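Local coordinates for dihydrodipicolinate synthase (Oceanobacillus iheyensis HTE831, PDB 3D0C), which probably catalyses the condensation of pyruvate with aspartate semialdehyde in lysine biosynthesis, at residues I20-G34 and K265-R279. The protein carries 1 engineered substitution. Numbering follows the deposited sequence.
Sequences IVPFLEGTREIDWKG and KEAMEQLGLRAGVTR
The F23 ring takes the guanidinium of R279 flat on one face, the two planes 22° apart, while V21 O stands over the centre of the opposite face and V277 O meets the ring edge in plane. The methylene CG of R279 adds a CH-pi contact, 3.6 Å from the F23 ring centroid; the extended chain thus lays CG and then the guanidinium over the same face, leaving the guanidinium's edge to bond R28 O. There NE and NH2 grip one atom side-on: R28 O lies near the guanidinium plane, 3.0 Å from R279 NE and 2.8 Å from R279 NH2. A salt bridge from R279 NH1 to E66 further fixes the group's rotation. The R274 guanidinium is met differently, with D31 OD1 above one face and a salt bridge of 2.6 Å between D31 OD2 and R274 NE; the carboxylate is turned 66° from the guanidinium. D31 OD1 also accepts from G34 N at the N-cap of helix 32-44; chi1 of -180° swings the carboxylate away from its own N, where it serves both partners. Deeper in, the extended K265 chain gives V21 O a 2.9 Å hydrogen bond from NZ, the donor above the carbonyl plane, and a salt bridge to E58. A water accepts from K265 NZ and F23 N and donates to A275 O, linking three buried residues. I20 CD1 meets M268 SE tip to tip at 3.5 Å. The contact thus joins the end of helix 260-270 and its following loop to the first beta-alpha loop of the TIM barrel, where I20 lies beside T56, a predicted pyruvate-binding residue.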
loop_
_atom_site.group_PDB
_atom_site.type_symbol
_atom_site.label_atom_id
_atom_site.label_comp_id
_atom_site.label_asym_id
_atom_site.label_seq_id
_atom_site.Cartn_x
_atom_site.Cartn_y
_atom_site.Cartn_z
ATOM N N ILE A 20 3.598 10.887 16.481
ATOM C CA ILE A 20 2.491 9.942 16.459
ATOM C C ILE A 20 1.211 10.767 16.448
ATOM O O ILE A 20 1.247 12.002 16.525
ATOM C CB ILE A 20 2.432 9.064 17.718
ATOM C CG1 ILE A 20 2.293 9.956 18.956
ATOM C CG2 ILE A 20 3.660 8.168 17.800
ATOM C CD1 ILE A 20 1.771 9.226 20.166
ATOM N N VAL A 21 0.086 10.071 16.331
ATOM C CA VAL A 21 -1.231 10.696 16.376
ATOM C C VAL A 21 -1.990 9.859 17.394
ATOM O O VAL A 21 -2.476 8.770 17.082
ATOM C CB VAL A 21 -1.999 10.628 15.033
ATOM C CG1 VAL A 21 -3.436 11.077 15.253
ATOM C CG2 VAL A 21 -1.338 11.522 13.987
ATOM N N PRO A 22 -2.073 10.338 18.641
ATOM C CA PRO A 22 -2.797 9.564 19.651
ATOM C C PRO A 22 -4.295 9.531 19.369
ATOM O O PRO A 22 -4.858 10.482 18.830
ATOM C CB PRO A 22 -2.448 10.280 20.957
ATOM C CG PRO A 22 -2.203 11.684 20.529
ATOM C CD PRO A 22 -1.463 11.548 19.218
ATOM N N PHE A 23 -4.935 8.420 19.710
ATOM C CA PHE A 23 -6.367 8.278 19.498
ATOM C C PHE A 23 -7.050 8.115 20.854
ATOM O O PHE A 23 -6.406 7.766 21.841
ATOM C CB PHE A 23 -6.650 7.077 18.593
ATOM C CG PHE A 23 -5.999 7.174 17.235
ATOM C CD1 PHE A 23 -6.337 8.201 16.354
ATOM C CD2 PHE A 23 -5.034 6.251 16.845
ATOM C CE1 PHE A 23 -5.724 8.300 15.103
ATOM C CE2 PHE A 23 -4.415 6.344 15.598
ATOM C CZ PHE A 23 -4.761 7.372 14.728
ATOM N N LEU A 24 -8.353 8.368 20.902
ATOM C CA LEU A 24 -9.099 8.275 22.154
ATOM C C LEU A 24 -9.639 6.887 22.507
ATOM O O LEU A 24 -9.743 6.000 21.668
ATOM C CB LEU A 24 -10.261 9.269 22.138
ATOM C CG LEU A 24 -9.941 10.760 22.204
ATOM C CD1 LEU A 24 -11.186 11.545 21.847
ATOM C CD2 LEU A 24 -9.443 11.142 23.590
ATOM N N GLU A 25 -9.977 6.752 23.784
ATOM C CA GLU A 25 -10.528 5.562 24.424
ATOM C C GLU A 25 -10.938 4.408 23.495
ATOM O O GLU A 25 -10.110 3.581 23.099
ATOM C CB GLU A 25 -11.750 5.971 25.259
ATOM C CG GLU A 25 -12.269 4.893 26.189
ATOM C CD GLU A 25 -11.344 4.633 27.366
ATOM O OE1 GLU A 25 -10.289 5.298 27.468
ATOM O OE2 GLU A 25 -11.678 3.758 28.194
ATOM N N GLY A 26 -12.231 4.340 23.179
ATOM C CA GLY A 26 -12.736 3.275 22.331
ATOM C C GLY A 26 -13.346 3.785 21.044
ATOM O O GLY A 26 -13.650 3.001 20.146
ATOM N N THR A 27 -13.546 5.097 20.957
ATOM C CA THR A 27 -14.107 5.703 19.754
ATOM C C THR A 27 -12.997 5.805 18.709
ATOM O O THR A 27 -13.262 5.911 17.513
ATOM C CB THR A 27 -14.638 7.120 20.030
ATOM O OG1 THR A 27 -13.544 7.976 20.375
ATOM C CG2 THR A 27 -15.649 7.104 21.173
ATOM N N ARG A 28 -11.756 5.783 19.192
ATOM C CA ARG A 28 -10.565 5.879 18.352
ATOM C C ARG A 28 -10.453 7.225 17.653
ATOM O O ARG A 28 -9.656 7.376 16.726
ATOM C CB ARG A 28 -10.545 4.770 17.295
ATOM C CG ARG A 28 -10.504 3.341 17.838
ATOM C CD ARG A 28 -10.053 2.383 16.736
ATOM N NE ARG A 28 -10.321 0.975 17.021
ATOM C CZ ARG A 28 -9.433 0.112 17.510
ATOM N NH1 ARG A 28 -8.194 0.499 17.785
ATOM N NH2 ARG A 28 -9.782 -1.154 17.698
ATOM N N GLU A 29 -11.251 8.204 18.076
ATOM C CA GLU A 29 -11.179 9.527 17.464
ATOM C C GLU A 29 -9.833 10.135 17.835
ATOM O O GLU A 29 -9.206 9.722 18.811
ATOM C CB GLU A 29 -12.313 10.431 17.964
ATOM C CG GLU A 29 -13.710 10.020 17.500
ATOM C CD GLU A 29 -13.844 9.971 15.982
ATOM O OE1 GLU A 29 -13.601 11.004 15.318
ATOM O OE2 GLU A 29 -14.197 8.894 15.449
ATOM N N ILE A 30 -9.383 11.107 17.053
ATOM C CA ILE A 30 -8.104 11.755 17.308
ATOM C C ILE A 30 -8.104 12.515 18.631
ATOM O O ILE A 30 -9.013 13.297 18.919
ATOM C CB ILE A 30 -7.745 12.745 16.175
ATOM C CG1 ILE A 30 -7.596 11.987 14.851
ATOM C CG2 ILE A 30 -6.471 13.496 16.526
ATOM C CD1 ILE A 30 -7.367 12.885 13.638
ATOM N N ASP A 31 -7.073 12.268 19.431
ATOM C CA ASP A 31 -6.909 12.928 20.719
ATOM C C ASP A 31 -6.074 14.171 20.423
ATOM O O ASP A 31 -4.841 14.134 20.471
ATOM C CB ASP A 31 -6.170 11.988 21.668
ATOM C CG ASP A 31 -5.958 12.580 23.043
ATOM O OD1 ASP A 31 -6.277 13.769 23.258
ATOM O OD2 ASP A 31 -5.453 11.838 23.911
ATOM N N TRP A 32 -6.748 15.271 20.104
ATOM C CA TRP A 32 -6.048 16.499 19.758
ATOM C C TRP A 32 -5.134 17.030 20.848
ATOM O O TRP A 32 -4.094 17.617 20.553
ATOM C CB TRP A 32 -7.052 17.567 19.317
ATOM C CG TRP A 32 -7.769 17.151 18.071
ATOM C CD1 TRP A 32 -9.047 16.686 17.975
ATOM C CD2 TRP A 32 -7.206 17.054 16.757
ATOM N NE1 TRP A 32 -9.316 16.302 16.682
ATOM C CE2 TRP A 32 -8.205 16.521 15.913
ATOM C CE3 TRP A 32 -5.955 17.371 16.208
ATOM C CZ2 TRP A 32 -7.988 16.286 14.551
ATOM C CZ3 TRP A 32 -5.740 17.137 14.853
ATOM C CH2 TRP A 32 -6.755 16.603 14.041
ATOM N N LYS A 33 -5.516 16.810 22.101
ATOM C CA LYS A 33 -4.713 17.256 23.236
ATOM C C LYS A 33 -3.412 16.451 23.223
ATOM O O LYS A 33 -2.318 17.018 23.277
ATOM C CB LYS A 33 -5.469 16.993 24.546
ATOM C CG LYS A 33 -5.166 17.977 25.676
ATOM C CD LYS A 33 -3.700 17.986 26.064
ATOM C CE LYS A 33 -3.460 18.925 27.241
ATOM N NZ LYS A 33 -2.015 19.115 27.535
ATOM N N GLY A 34 -3.548 15.127 23.146
ATOM C CA GLY A 34 -2.389 14.249 23.121
ATOM C C GLY A 34 -1.444 14.586 21.984
ATOM O O GLY A 34 -0.219 14.543 22.149
ATOM N N LYS A 265 3.751 3.629 21.201
ATOM C CA LYS A 265 2.641 4.070 22.046
ATOM C C LYS A 265 2.598 3.361 23.398
ATOM O O LYS A 265 2.340 3.993 24.419
ATOM C CB LYS A 265 1.302 3.913 21.312
ATOM C CG LYS A 265 1.107 4.953 20.213
ATOM C CD LYS A 265 -0.293 4.930 19.603
ATOM C CE LYS A 265 -0.475 6.103 18.640
ATOM N NZ LYS A 265 -1.803 6.131 17.974
ATOM N N GLU A 266 2.860 2.058 23.423
ATOM C CA GLU A 266 2.842 1.364 24.697
ATOM C C GLU A 266 4.019 1.834 25.540
ATOM O O GLU A 266 3.912 1.938 26.761
ATOM C CB GLU A 266 2.868 -0.152 24.492
ATOM C CG GLU A 266 1.528 -0.688 24.023
ATOM C CD GLU A 266 1.294 -2.134 24.413
ATOM O OE1 GLU A 266 1.814 -2.564 25.466
ATOM O OE2 GLU A 266 0.567 -2.835 23.677
ATOM N N ALA A 267 5.135 2.145 24.886
ATOM C CA ALA A 267 6.320 2.625 25.593
ATOM C C ALA A 267 6.030 3.984 26.218
ATOM O O ALA A 267 6.368 4.231 27.377
ATOM C CB ALA A 267 7.511 2.739 24.630
HETATM N N MSE A 268 5.406 4.866 25.441
HETATM C CA MSE A 268 5.062 6.196 25.926
HETATM C C MSE A 268 4.138 6.089 27.137
HETATM O O MSE A 268 4.372 6.733 28.160
HETATM C CB MSE A 268 4.383 7.011 24.817
HETATM C CG MSE A 268 5.321 7.411 23.682
HETATM SE SE MSE A 268 4.435 8.359 22.235
HETATM C CE MSE A 268 4.192 10.065 23.111
ATOM N N GLU A 269 3.096 5.269 27.020
ATOM C CA GLU A 269 2.155 5.085 28.120
ATOM C C GLU A 269 2.876 4.607 29.373
ATOM O O GLU A 269 2.638 5.127 30.459
ATOM C CB GLU A 269 1.065 4.081 27.742
ATOM C CG GLU A 269 0.007 4.622 26.792
ATOM C CD GLU A 269 -0.782 5.779 27.386
ATOM O OE1 GLU A 269 -1.190 5.682 28.562
ATOM O OE2 GLU A 269 -1.005 6.784 26.678
ATOM N N GLN A 270 3.751 3.616 29.221
ATOM C CA GLN A 270 4.508 3.089 30.351
ATOM C C GLN A 270 5.341 4.190 31.002
ATOM O O GLN A 270 5.688 4.099 32.181
ATOM C CB GLN A 270 5.422 1.943 29.903
ATOM C CG GLN A 270 4.709 0.614 29.715
ATOM C CD GLN A 270 5.669 -0.519 29.397
ATOM O OE1 GLN A 270 6.690 -0.687 30.065
ATOM N NE2 GLN A 270 5.342 -1.309 28.379
ATOM N N LEU A 271 5.659 5.224 30.230
ATOM C CA LEU A 271 6.438 6.348 30.739
ATOM C C LEU A 271 5.516 7.481 31.178
ATOM O O LEU A 271 5.976 8.563 31.533
ATOM C CB LEU A 271 7.415 6.864 29.676
ATOM C CG LEU A 271 8.593 5.965 29.278
ATOM C CD1 LEU A 271 9.545 6.764 28.392
ATOM C CD2 LEU A 271 9.331 5.468 30.513
ATOM N N GLY A 272 4.213 7.225 31.139
ATOM C CA GLY A 272 3.252 8.225 31.560
ATOM C C GLY A 272 2.948 9.301 30.539
ATOM O O GLY A 272 2.448 10.373 30.890
ATOM N N LEU A 273 3.254 9.026 29.277
ATOM C CA LEU A 273 2.991 9.983 28.212
ATOM C C LEU A 273 1.687 9.606 27.522
ATOM O O LEU A 273 1.363 8.427 27.396
ATOM C CB LEU A 273 4.144 9.999 27.202
ATOM C CG LEU A 273 5.500 10.499 27.713
ATOM C CD1 LEU A 273 6.514 10.478 26.581
ATOM C CD2 LEU A 273 5.358 11.910 28.263
ATOM N N ARG A 274 0.940 10.615 27.088
ATOM C CA ARG A 274 -0.344 10.408 26.429
ATOM C C ARG A 274 -0.167 9.888 25.000
ATOM O O ARG A 274 0.276 10.621 24.120
ATOM C CB ARG A 274 -1.122 11.722 26.418
ATOM C CG ARG A 274 -2.602 11.568 26.145
ATOM C CD ARG A 274 -3.335 12.874 26.402
ATOM N NE ARG A 274 -4.778 12.726 26.260
ATOM C CZ ARG A 274 -5.651 13.712 26.434
ATOM N NH1 ARG A 274 -5.224 14.925 26.763
ATOM N NH2 ARG A 274 -6.948 13.487 26.279
ATOM N N ALA A 275 -0.525 8.626 24.775
ATOM C CA ALA A 275 -0.382 8.024 23.452
ATOM C C ALA A 275 -1.586 7.184 23.001
ATOM O O ALA A 275 -1.881 7.111 21.807
ATOM C CB ALA A 275 0.898 7.176 23.407
ATOM N N GLY A 276 -2.270 6.543 23.947
ATOM C CA GLY A 276 -3.422 5.731 23.596
ATOM C C GLY A 276 -3.049 4.435 22.894
ATOM O O GLY A 276 -1.944 3.921 23.074
ATOM N N VAL A 277 -3.976 3.904 22.101
ATOM C CA VAL A 277 -3.770 2.664 21.362
ATOM C C VAL A 277 -3.773 2.928 19.859
ATOM O O VAL A 277 -4.271 3.956 19.403
ATOM C CB VAL A 277 -4.888 1.649 21.659
ATOM C CG1 VAL A 277 -4.907 1.313 23.140
ATOM C CG2 VAL A 277 -6.235 2.218 21.222
ATOM N N THR A 278 -3.229 1.986 19.094
ATOM C CA THR A 278 -3.172 2.110 17.641
ATOM C C THR A 278 -4.524 1.777 17.004
ATOM O O THR A 278 -5.319 1.027 17.576
ATOM C CB THR A 278 -2.107 1.148 17.045
ATOM O OG1 THR A 278 -2.339 -0.185 17.527
ATOM C CG2 THR A 278 -0.701 1.587 17.434
ATOM N N ARG A 279 -4.789 2.342 15.828
ATOM C CA ARG A 279 -6.029 2.049 15.112
ATOM C C ARG A 279 -5.843 0.755 14.332
ATOM O O ARG A 279 -4.719 0.260 14.195
ATOM C CB ARG A 279 -6.374 3.161 14.121
ATOM C CG ARG A 279 -7.096 4.354 14.720
ATOM C CD ARG A 279 -7.623 5.277 13.630
ATOM N NE ARG A 279 -8.371 6.397 14.190
ATOM C CZ ARG A 279 -8.948 7.355 13.471
ATOM N NH1 ARG A 279 -8.867 7.339 12.146
ATOM N NH2 ARG A 279 -9.610 8.329 14.080
HETATM O O HOH W 1 -3.566 6.143 20.115
HETATM O O HOH W 2 -6.683 5.318 22.416
HETATM O O HOH W 3 1.405 12.880 23.713
#